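PDB 7KS4: phage terminase large subunit from Thermus phage P7426, which probably acts as the ATP-driven motor that moves viral DNA into empty capsids and as the endonuclease that cuts the genome, the present chain being its N-terminal ATPase domain. Local coordinates for residues G47-A52 and E79-R84; Q67-A72 and R133-D138. All coordinates share one frame; numbering follows the deposited sequence.

Contact 1. Residues G47-A52 and E79-R84; sequences GKSEAA and EIIFGR
Ser49 and Glu50, in the first turn of helix 48-62, meet Ile81 and Arg84 of helix 75-92 in a helix-helix contact beside the bound nucleotide. The axes of the two short segments approach to 9.2 Å at 44° to each other, and the nearest CA atoms are those of Ser49 and Ile81, 5.7 Å apart, so a small residue sits where the backbones come together. Glu50 OE1 accepts a salt-bridging hydrogen bond from Arg84 NH1 at 3.0 Å. The bond is bent, 134° at the hydrogen; OE1 is met nearly along its C-O axis and lies tilted out of the guanidinium plane. Arg84 reaches it with its chain extended from CG to NE, whereas Glu50 has CG anti to the backbone N (chi1 -162°) and then bends at chi2, which brings its carboxylate back towards the neighbouring helix. OE2 forms a second salt bridge, to Lys88, so the carboxylate is held by two cations.

Gly47, Lys48 and Ser49 belong to the P-loop (Walker A) of this ASCE ATPase: Lys48 NZ and the amides of Gly47 and Ser49 bind ADP phosphate oxygens, and Ser49 lies at the magnesium. Gly47, at the N-cap, has a positive phi that suits a residue without a side chain. Arg84 also lines the ADP pocket. Ser49 CB lies over one face of its guanidinium, 3.7 Å from NH1, while Ser49 OG rests against Ile81 CG1 and Ile80 CG2. Deeper in, towards the sheet, the methyl of Ala52 packs on Ile81 CD1 at 3.9 Å, and Ala52 also touches Leu180 and Ile182 of strand 178-183.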
# COMPACT_ATOMS: atom_id res chain seq x y z
N GLY A 47 -4.57 9.33 3.32
CA GLY A 47 -3.19 9.25 2.89
C GLY A 47 -2.73 7.86 2.51
O GLY A 47 -1.51 7.64 2.41
N LYS A 48 -3.66 6.93 2.30
CA LYS A 48 -3.34 5.55 1.97
C LYS A 48 -2.43 5.47 0.74
O LYS A 48 -1.40 4.79 0.75
CB LYS A 48 -4.64 4.78 1.74
CG LYS A 48 -5.47 4.50 3.03
CD LYS A 48 -6.84 3.80 2.83
CE LYS A 48 -7.74 4.43 1.79
NZ LYS A 48 -8.23 5.76 2.22
N SER A 49 -2.81 6.16 -0.34
CA SER A 49 -2.09 6.07 -1.61
C SER A 49 -0.67 6.60 -1.47
O SER A 49 0.28 6.00 -1.99
CB SER A 49 -2.81 6.87 -2.70
OG SER A 49 -3.92 6.18 -3.23
N GLU A 50 -0.51 7.75 -0.81
CA GLU A 50 0.80 8.36 -0.70
C GLU A 50 1.74 7.47 0.10
O GLU A 50 2.89 7.25 -0.30
CB GLU A 50 0.69 9.74 -0.04
CG GLU A 50 1.90 10.61 -0.27
CD GLU A 50 2.02 11.08 -1.70
OE1 GLU A 50 1.06 10.86 -2.48
OE2 GLU A 50 3.06 11.67 -2.06
N ALA A 51 1.27 6.97 1.24
CA ALA A 51 2.11 6.13 2.09
C ALA A 51 2.53 4.86 1.37
O ALA A 51 3.69 4.44 1.46
CB ALA A 51 1.37 5.79 3.38
N ALA A 52 1.61 4.24 0.64
CA ALA A 52 1.97 3.04 -0.11
C ALA A 52 3.01 3.36 -1.17
O ALA A 52 3.94 2.57 -1.39
CB ALA A 52 0.72 2.42 -0.74
N GLU A 79 -3.50 2.47 -11.38
CA GLU A 79 -2.70 3.55 -11.95
C GLU A 79 -2.44 4.66 -10.96
O GLU A 79 -1.47 5.42 -11.13
CB GLU A 79 -3.41 4.13 -13.18
CG GLU A 79 -3.34 3.27 -14.43
CD GLU A 79 -4.28 3.74 -15.53
OE1 GLU A 79 -4.65 4.94 -15.53
OE2 GLU A 79 -4.66 2.91 -16.38
N ILE A 80 -3.27 4.80 -9.93
CA ILE A 80 -3.10 5.90 -8.98
C ILE A 80 -1.79 5.74 -8.23
O ILE A 80 -0.90 6.59 -8.32
CB ILE A 80 -4.30 5.97 -8.01
CG1 ILE A 80 -5.58 6.26 -8.80
CG2 ILE A 80 -4.07 7.06 -6.96
CD1 ILE A 80 -6.83 6.17 -7.97
N ILE A 81 -1.64 4.64 -7.49
CA ILE A 81 -0.39 4.43 -6.76
C ILE A 81 0.76 4.25 -7.74
O ILE A 81 1.85 4.80 -7.54
CB ILE A 81 -0.53 3.24 -5.80
CG1 ILE A 81 -1.48 3.61 -4.66
CG2 ILE A 81 0.83 2.81 -5.25
CD1 ILE A 81 -1.83 2.45 -3.73
N PHE A 82 0.56 3.48 -8.81
CA PHE A 82 1.63 3.27 -9.78
C PHE A 82 2.15 4.60 -10.31
O PHE A 82 3.37 4.81 -10.37
CB PHE A 82 1.16 2.40 -10.94
CG PHE A 82 2.25 2.08 -11.92
CD1 PHE A 82 2.41 2.84 -13.07
CD2 PHE A 82 3.14 1.05 -11.68
CE1 PHE A 82 3.42 2.57 -13.97
CE2 PHE A 82 4.15 0.77 -12.57
CZ PHE A 82 4.30 1.53 -13.72
N GLY A 83 1.25 5.50 -10.69
CA GLY A 83 1.68 6.78 -11.23
C GLY A 83 2.45 7.62 -10.23
O GLY A 83 3.39 8.34 -10.58
N ARG A 84 2.06 7.54 -8.96
CA ARG A 84 2.78 8.29 -7.93
C ARG A 84 4.16 7.69 -7.69
O ARG A 84 5.12 8.43 -7.45
CB ARG A 84 1.97 8.31 -6.65
CG ARG A 84 0.67 9.04 -6.82
CD ARG A 84 -0.09 9.07 -5.54
NE ARG A 84 -1.44 9.60 -5.74
CZ ARG A 84 -2.15 10.18 -4.79
NH1 ARG A 84 -1.64 10.32 -3.58
NH2 ARG A 84 -3.37 10.63 -5.06

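Contact 2. Residues Q67-A72 and R133-D138; sequences QGWIIA and RGKSAD
Trp69 to Ala72 pair in parallel with Arg133 to Ser136, joining two strands inside the mixed sheet of the ATPase domain. Five backbone hydrogen bonds zip them together. Ile70 uses both its N and its O, from Ile70 N to Arg133 O at 2.9 Å and from Lys135 N to Ile70 O at 2.8 Å, and Lys135 O then accepts from Ala72 N. The last bond, Ala137 N to Ala72 O at 2.7 Å, carries the pairing just past the end of strand 126-136.

The main side-chain contact is a CH-pi one. Lys135 CG lies over one face of the Trp69 indole, 4.0 Å from the centroid of the six-membered ring; the lysine bends at chi2 (-65°), and its CE follows the ring to within 3.9 Å of Trp69 CZ2. Its NZ gives at most a weak cation-pi attraction and hydrogen-bonds instead to Asn142 O. On the same face of the sheet Arg133 CB meets Trp69 CD1 at 3.8 Å, and Ile71 CG1 touches Lys135 CB.

On the other face, Ile70 CG2 packs against Gly134 CA at 3.8 Å. The small Gly134 and Ala72 suit this side, where helix 75-92 lies against Ile70 and Ala72. The lysine thus contributes mainly as a hydrocarbon chain on the indole, with its buried ammonium satisfied by a backbone carbonyl.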
# COMPACT_ATOMS: atom_id res chain seq x y z
N GLN A 67 11.38 -6.88 -6.20
CA GLN A 67 10.25 -6.94 -7.11
C GLN A 67 8.97 -6.80 -6.31
O GLN A 67 8.81 -7.45 -5.26
CB GLN A 67 10.24 -8.25 -7.91
CG GLN A 67 11.43 -8.37 -8.87
CD GLN A 67 11.38 -9.63 -9.72
OE1 GLN A 67 11.66 -9.58 -10.92
NE2 GLN A 67 11.03 -10.75 -9.11
N GLY A 68 8.06 -5.96 -6.79
CA GLY A 68 6.81 -5.73 -6.10
C GLY A 68 5.70 -5.38 -7.07
O GLY A 68 5.94 -4.98 -8.22
N TRP A 69 4.48 -5.54 -6.59
CA TRP A 69 3.28 -5.20 -7.33
C TRP A 69 2.41 -4.29 -6.48
O TRP A 69 2.42 -4.38 -5.25
CB TRP A 69 2.42 -6.43 -7.69
CG TRP A 69 2.98 -7.37 -8.71
CD1 TRP A 69 4.16 -7.25 -9.40
CD2 TRP A 69 2.38 -8.59 -9.16
NE1 TRP A 69 4.32 -8.32 -10.25
CE2 TRP A 69 3.24 -9.15 -10.12
CE3 TRP A 69 1.19 -9.25 -8.84
CZ2 TRP A 69 2.94 -10.35 -10.77
CZ3 TRP A 69 0.90 -10.44 -9.48
CH2 TRP A 69 1.77 -10.98 -10.44
N ILE A 70 1.66 -3.42 -7.14
CA ILE A 70 0.46 -2.82 -6.55
C ILE A 70 -0.73 -3.39 -7.31
O ILE A 70 -0.77 -3.34 -8.55
CB ILE A 70 0.48 -1.28 -6.59
CG1 ILE A 70 -0.81 -0.72 -5.96
CG2 ILE A 70 0.69 -0.77 -8.01
CD1 ILE A 70 -1.99 -0.50 -6.92
N ILE A 71 -1.68 -3.95 -6.57
CA ILE A 71 -2.87 -4.57 -7.14
C ILE A 71 -4.08 -3.81 -6.64
O ILE A 71 -4.21 -3.57 -5.43
CB ILE A 71 -2.98 -6.06 -6.77
CG1 ILE A 71 -1.61 -6.74 -6.92
CG2 ILE A 71 -4.06 -6.74 -7.63
CD1 ILE A 71 -1.59 -8.19 -6.48
N ALA A 72 -4.95 -3.42 -7.56
CA ALA A 72 -6.21 -2.77 -7.24
C ALA A 72 -7.34 -3.53 -7.90
O ALA A 72 -7.10 -4.47 -8.67
CB ALA A 72 -6.20 -1.31 -7.71
N ARG A 133 5.26 -3.26 -10.69
CA ARG A 133 4.20 -3.36 -11.67
C ARG A 133 2.86 -3.04 -11.04
O ARG A 133 2.62 -3.31 -9.86
CB ARG A 133 4.11 -4.75 -12.29
CG ARG A 133 5.22 -5.08 -13.25
CD ARG A 133 4.65 -5.69 -14.51
NE ARG A 133 5.57 -6.63 -15.12
CZ ARG A 133 5.41 -7.16 -16.32
NH1 ARG A 133 6.31 -8.02 -16.79
NH2 ARG A 133 4.36 -6.83 -17.06
N GLY A 134 1.97 -2.47 -11.86
CA GLY A 134 0.57 -2.34 -11.50
C GLY A 134 -0.22 -3.52 -12.04
O GLY A 134 0.02 -3.98 -13.15
N LYS A 135 -1.16 -3.99 -11.23
CA LYS A 135 -1.98 -5.14 -11.58
C LYS A 135 -3.43 -4.86 -11.19
O LYS A 135 -3.71 -4.05 -10.31
CB LYS A 135 -1.50 -6.42 -10.88
CG LYS A 135 -0.13 -6.91 -11.35
CD LYS A 135 -0.17 -7.34 -12.80
CE LYS A 135 1.14 -7.93 -13.24
NZ LYS A 135 1.11 -8.28 -14.69
N SER A 136 -4.34 -5.57 -11.87
CA SER A 136 -5.78 -5.39 -11.72
C SER A 136 -6.43 -6.70 -11.32
O SER A 136 -6.16 -7.75 -11.93
CB SER A 136 -6.40 -4.89 -13.03
OG SER A 136 -7.80 -5.13 -13.04
N ALA A 137 -7.31 -6.65 -10.32
CA ALA A 137 -8.04 -7.84 -9.90
C ALA A 137 -9.04 -8.29 -10.96
O ALA A 137 -9.31 -9.49 -11.07
CB ALA A 137 -8.77 -7.57 -8.58
N ASP A 138 -9.62 -7.35 -11.72
CA ASP A 138 -10.57 -7.70 -12.77
C ASP A 138 -9.89 -8.20 -14.04
O ASP A 138 -10.53 -8.27 -15.10
CB ASP A 138 -11.48 -6.51 -13.10
CG ASP A 138 -10.74 -5.34 -13.71
OD1 ASP A 138 -9.58 -5.50 -14.12
OD2 ASP A 138 -11.34 -4.25 -13.80

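How the contacts relate
Strand 67-72 follows helix 48-62 and leads into helix 75-92, so three of the four segments lie on one run of chain, while 133-138 comes from a later strand. Contact 2 is buried within the sheet, whereas contact 1 is only partly buried and borders the ADP site. Their chemistry follows: contact 2 rests on backbone hydrogen bonds and apolar packing, contact 1 on a salt bridge above a small apolar patch. They meet where helix 75-92 lies on the sheet: Ile81 CG2 touches Ile70 CG1 at 4.0 Å, and Phe82 CD2 comes within 3.7 Å of Gly134 N. Ile70 and Ile81 both also adjoin Asp154 of the predicted Walker B motif.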